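Side-chain contacts in replication protein B (Plasmid RSF1010, PDB 3H20), which acts as the DNA primase of plasmid RSF1010, joining nucleotides on a single-stranded template to make primers for its replication: residues P269-R274 and A280-R285; R225-G230 and A251-S256. All blocks are in the same frame, centred on the assembly; numbering follows the deposited sequence.

In the fold
Both contacts lie in the helical bundle of the C-terminal half, far from the N-terminal region, where the diphosphate is bound; the centres of contacts 1 and 2 lie about 50 and 34 Å from the centre of the chain. Contact 2 comes first in sequence and closes before contact 1 opens, tying helix 220-234 to the end of helix 239-252. Contact 1 packs the short helix 269-272 on helix 279-291. Their centres are about 16 Å apart and they meet directly, P269 CD lying 4.1 Å from M228 CE. Helix 239-252 borders both, and the two contacts, a surface salt bridge and a small apolar patch, join neighbouring helices of one bundle.

Contact 1: residues P269-R274 and A280-R285; sequences PALAER and ADYIER
The short, weakly bonded helix 269-272 and the helical segment 280-285 come closest at L271 and Y282, whose CA atoms are 7.3 Å apart, and the contact is made mainly by side chains. L271 reaches across with one methyl. Its chi1 of 176° puts CG beside the carbonyl carbon, and chi2 of 96° turns CD1 toward I283, 3.6 Å from I283 CD1 and equally near CG1, the two chains crossing at a slant. The same CD1 lies close to the plane of the Y282 ring, at its edge, 4.1 Å from Y282 CD2. The Y282 ring points out to helix 269-272, where A270 CB comes within 3.6 Å of Y282 OH. That hydroxyl is hydrogen-bonded to D243, so the side chain reaches from helix 279-291 to helix 239-252, passing A270, while M264 and A265 of helix 257-267 back Y282 and I283. Replacing the Y282 ring by the methyl of an alanine is likely to open a gap beside L271 and A270 and leave the D243 carboxylate without its hydroxyl partner. This is a helix-to-helix surface contact of the C-terminal helical domain, burying 205 Å². Between the segments the attraction is apolar, and the polar end of the tyrosine is satisfied by a bond to a third helix, which probably helps to fix its direction.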
loop_
_atom_site.group_PDB
_atom_site.type_symbol
_atom_site.label_atom_id
_atom_site.label_comp_id
_atom_site.label_asym_id
_atom_site.label_seq_id
_atom_site.Cartn_x
_atom_site.Cartn_y
_atom_site.Cartn_z
ATOM N N PRO A 269 16.908 -39.426 13.507
ATOM C CA PRO A 269 17.232 -40.290 14.644
ATOM C C PRO A 269 17.159 -41.773 14.277
ATOM O O PRO A 269 17.995 -42.546 14.738
ATOM C CB PRO A 269 16.170 -39.932 15.690
ATOM C CG PRO A 269 15.058 -39.314 14.922
ATOM C CD PRO A 269 15.689 -38.626 13.747
ATOM N N ALA A 270 16.187 -42.162 13.446
ATOM C CA ALA A 270 16.066 -43.559 13.005
ATOM C C ALA A 270 17.307 -44.030 12.235
ATOM O O ALA A 270 17.731 -45.183 12.369
ATOM C CB ALA A 270 14.803 -43.766 12.167
ATOM N N LEU A 271 17.882 -43.131 11.436
ATOM C CA LEU A 271 19.085 -43.425 10.658
ATOM C C LEU A 271 20.312 -43.626 11.542
ATOM O O LEU A 271 21.117 -44.520 11.284
ATOM C CB LEU A 271 19.365 -42.319 9.637
ATOM C CG LEU A 271 20.667 -42.499 8.850
ATOM C CD1 LEU A 271 20.392 -43.167 7.519
ATOM C CD2 LEU A 271 21.390 -41.182 8.662
ATOM N N ALA A 272 20.460 -42.790 12.569
ATOM C CA ALA A 272 21.603 -42.876 13.494
ATOM C C ALA A 272 21.748 -44.267 14.114
ATOM O O ALA A 272 22.841 -44.662 14.533
ATOM C CB ALA A 272 21.492 -41.819 14.578
ATOM N N GLU A 273 20.635 -44.996 14.159
ATOM C CA GLU A 273 20.601 -46.372 14.653
ATOM C C GLU A 273 21.158 -47.397 13.654
ATOM O O GLU A 273 21.623 -48.465 14.059
ATOM C CB GLU A 273 19.171 -46.751 15.049
ATOM C CG GLU A 273 18.715 -46.110 16.351
ATOM C CD GLU A 273 17.380 -46.642 16.833
ATOM O OE1 GLU A 273 16.340 -46.289 16.230
ATOM O OE2 GLU A 273 17.373 -47.397 17.835
ATOM N N ARG A 274 21.109 -47.068 12.361
ATOM C CA ARG A 274 21.543 -47.984 11.292
ATOM C C ARG A 274 23.044 -48.305 11.309
ATOM O O ARG A 274 23.829 -47.598 11.945
ATOM C CB ARG A 274 21.137 -47.435 9.922
ATOM N N ALA A 280 22.772 -46.138 4.133
ATOM C CA ALA A 280 22.393 -45.818 2.755
ATOM C C ALA A 280 21.171 -46.593 2.269
ATOM O O ALA A 280 20.303 -46.022 1.606
ATOM C CB ALA A 280 23.574 -46.031 1.811
ATOM N N ASP A 281 21.107 -47.880 2.616
ATOM C CA ASP A 281 19.993 -48.750 2.226
ATOM C C ASP A 281 18.655 -48.298 2.813
ATOM O O ASP A 281 17.628 -48.330 2.126
ATOM C CB ASP A 281 20.273 -50.199 2.626
ATOM N N TYR A 282 18.671 -47.888 4.081
ATOM C CA TYR A 282 17.459 -47.424 4.753
ATOM C C TYR A 282 16.907 -46.159 4.096
ATOM O O TYR A 282 15.702 -46.069 3.856
ATOM C CB TYR A 282 17.689 -47.222 6.260
ATOM C CG TYR A 282 16.585 -46.440 6.944
ATOM C CD1 TYR A 282 15.310 -46.989 7.111
ATOM C CD2 TYR A 282 16.812 -45.149 7.413
ATOM C CE1 TYR A 282 14.290 -46.266 7.724
ATOM C CE2 TYR A 282 15.801 -44.420 8.034
ATOM C CZ TYR A 282 14.545 -44.985 8.187
ATOM O OH TYR A 282 13.544 -44.263 8.792
ATOM N N ILE A 283 17.790 -45.203 3.795
ATOM C CA ILE A 283 17.411 -43.968 3.085
ATOM C C ILE A 283 16.810 -44.271 1.701
ATOM O O ILE A 283 15.729 -43.776 1.367
ATOM C CB ILE A 283 18.617 -43.003 2.917
ATOM C CG1 ILE A 283 19.103 -42.488 4.274
ATOM C CG2 ILE A 283 18.251 -41.826 2.015
ATOM C CD1 ILE A 283 20.478 -41.814 4.236
ATOM N N GLU A 284 17.521 -45.079 0.913
ATOM C CA GLU A 284 17.109 -45.453 -0.442
ATOM C C GLU A 284 15.726 -46.101 -0.455
ATOM O O GLU A 284 14.891 -45.772 -1.294
ATOM C CB GLU A 284 18.163 -46.386 -1.075
ATOM C CG GLU A 284 17.659 -47.302 -2.210
ATOM C CD GLU A 284 17.588 -46.621 -3.574
ATOM O OE1 GLU A 284 18.619 -46.091 -4.044
ATOM O OE2 GLU A 284 16.503 -46.639 -4.193
ATOM N N ARG A 285 15.496 -47.019 0.480
ATOM C CA ARG A 285 14.217 -47.716 0.584
ATOM C C ARG A 285 13.098 -46.771 1.028
ATOM O O ARG A 285 11.991 -46.807 0.476
ATOM C CB ARG A 285 14.341 -48.917 1.527
ATOM C CG ARG A 285 13.110 -49.814 1.583
ATOM C CD ARG A 285 13.450 -51.247 2.012
ATOM N NE ARG A 285 14.399 -51.306 3.128
ATOM C CZ ARG A 285 14.096 -51.063 4.402
ATOM N NH1 ARG A 285 12.859 -50.728 4.754
ATOM N NH2 ARG A 285 15.042 -51.138 5.328
#

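Contact 2: residues R225-G230 and A251-S256; sequences RSEMAG and ASRGRS
E227 and R253 form a salt bridge on the surface of the helical bundle, joining the middle of helix 220-234 to the Schellman motif that ends helix 239-252. In that motif G254, at positive phi, is the C' residue, and its N bonds A251 O. R253, the first residue past the helix, aims its CB at helix 220-234. CG stands anti to the carbonyl carbon (chi1 -68°), and from there CD and NE continue in an extended chain that spends its length bridging the gap, for even the nearest CA atoms, of E227 and A251, are 12.4 Å apart. CZ stays 4.0 Å from E227 OE2, and NH1 makes the bond, 2.9 Å to the same oxygen with an N-H...O angle of 149°. E227, bent at chi2, meets it from the opposite direction. Its OE2 lies near the guanidinium plane at the edge, yet NH1 sits well above the carboxylate plane, the two flat groups being turned 76° apart. Only NH1 bonds the carboxylate directly; NH2 stays 4.1 Å from E227 OE2. At that other tip, NH2 gives a weak bond to a water, which in turn donates to E227 OE1 at 2.7 Å.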
loop_
_atom_site.group_PDB
_atom_site.type_symbol
_atom_site.label_atom_id
_atom_site.label_comp_id
_atom_site.label_asym_id
_atom_site.label_seq_id
_atom_site.Cartn_x
_atom_site.Cartn_y
_atom_site.Cartn_z
ATOM N N ARG A 225 13.225 -31.144 9.441
ATOM C CA ARG A 225 13.231 -30.966 10.895
ATOM C C ARG A 225 11.904 -30.411 11.418
ATOM O O ARG A 225 11.430 -30.819 12.483
ATOM C CB ARG A 225 14.400 -30.073 11.319
ATOM C CG ARG A 225 15.772 -30.675 11.030
ATOM C CD ARG A 225 16.853 -29.606 10.958
ATOM N NE ARG A 225 17.279 -29.156 12.282
ATOM C CZ ARG A 225 18.284 -29.690 12.974
ATOM N NH1 ARG A 225 18.987 -30.705 12.481
ATOM N NH2 ARG A 225 18.586 -29.207 14.170
ATOM N N SER A 226 11.311 -29.489 10.661
ATOM C CA SER A 226 10.012 -28.904 11.001
ATOM C C SER A 226 8.911 -29.967 11.085
ATOM O O SER A 226 8.175 -30.024 12.073
ATOM C CB SER A 226 9.632 -27.824 9.985
ATOM O OG SER A 226 8.645 -26.956 10.513
ATOM N N GLU A 227 8.816 -30.810 10.056
ATOM C CA GLU A 227 7.842 -31.904 10.032
ATOM C C GLU A 227 8.084 -32.900 11.172
ATOM O O GLU A 227 7.141 -33.307 11.856
ATOM C CB GLU A 227 7.856 -32.635 8.679
ATOM C CG GLU A 227 7.471 -31.783 7.459
ATOM C CD GLU A 227 6.070 -31.183 7.543
ATOM O OE1 GLU A 227 5.144 -31.862 8.038
ATOM O OE2 GLU A 227 5.890 -30.024 7.106
ATOM N N MET A 228 9.347 -33.277 11.376
ATOM C CA MET A 228 9.718 -34.252 12.406
ATOM C C MET A 228 9.335 -33.816 13.823
ATOM O O MET A 228 8.839 -34.627 14.608
ATOM C CB MET A 228 11.217 -34.580 12.340
ATOM C CG MET A 228 11.640 -35.377 11.109
ATOM S SD MET A 228 10.954 -37.046 11.043
ATOM C CE MET A 228 11.992 -37.860 12.273
ATOM N N ALA A 229 9.555 -32.538 14.137
ATOM C CA ALA A 229 9.275 -31.995 15.469
ATOM C C ALA A 229 7.834 -32.241 15.931
ATOM O O ALA A 229 7.580 -32.409 17.126
ATOM C CB ALA A 229 9.607 -30.506 15.519
ATOM N N GLY A 230 6.903 -32.260 14.981
ATOM C CA GLY A 230 5.506 -32.580 15.265
ATOM C C GLY A 230 5.187 -34.065 15.162
ATOM O O GLY A 230 4.305 -34.563 15.864
ATOM N N ALA A 251 8.638 -34.795 -0.536
ATOM C CA ALA A 251 8.544 -35.255 -1.933
ATOM C C ALA A 251 7.296 -34.718 -2.643
ATOM O O ALA A 251 7.351 -34.370 -3.824
ATOM C CB ALA A 251 8.580 -36.770 -2.011
ATOM N N SER A 252 6.180 -34.651 -1.916
ATOM C CA SER A 252 4.935 -34.085 -2.444
ATOM C C SER A 252 5.067 -32.595 -2.762
ATOM O O SER A 252 4.345 -32.070 -3.620
ATOM C CB SER A 252 3.792 -34.301 -1.457
ATOM O OG SER A 252 3.352 -35.649 -1.485
ATOM N N ARG A 253 5.978 -31.922 -2.060
ATOM C CA ARG A 253 6.219 -30.489 -2.254
ATOM C C ARG A 253 7.374 -30.225 -3.235
ATOM O O ARG A 253 7.794 -29.081 -3.423
ATOM C CB ARG A 253 6.424 -29.789 -0.901
ATOM C CG ARG A 253 5.145 -29.749 -0.060
ATOM C CD ARG A 253 5.387 -29.500 1.434
ATOM N NE ARG A 253 4.229 -29.935 2.225
ATOM C CZ ARG A 253 4.151 -29.933 3.559
ATOM N NH1 ARG A 253 5.168 -29.511 4.305
ATOM N NH2 ARG A 253 3.040 -30.357 4.152
ATOM N N GLY A 254 7.865 -31.294 -3.866
ATOM C CA GLY A 254 8.813 -31.185 -4.977
ATOM C C GLY A 254 10.283 -31.403 -4.663
ATOM O O GLY A 254 11.137 -31.255 -5.546
ATOM N N ARG A 255 10.591 -31.747 -3.415
ATOM C CA ARG A 255 11.980 -31.977 -3.017
ATOM C C ARG A 255 12.523 -33.226 -3.690
ATOM O O ARG A 255 11.801 -34.207 -3.880
ATOM C CB ARG A 255 12.126 -32.091 -1.494
ATOM C CG ARG A 255 11.846 -30.805 -0.719
ATOM C CD ARG A 255 12.834 -29.710 -1.061
ATOM N NE ARG A 255 12.650 -28.526 -0.226
ATOM C CZ ARG A 255 13.368 -27.410 -0.328
ATOM N NH1 ARG A 255 14.333 -27.301 -1.236
ATOM N NH2 ARG A 255 13.114 -26.392 0.481
ATOM N N SER A 256 13.800 -33.166 -4.049
ATOM C CA SER A 256 14.484 -34.246 -4.749
ATOM C C SER A 256 14.710 -35.457 -3.854
ATOM O O SER A 256 14.743 -35.338 -2.632
ATOM C CB SER A 256 15.826 -33.733 -5.285
ATOM O OG SER A 256 16.774 -34.777 -5.422
HETATM O O HOH W 1 2.759 -30.624 7.594
#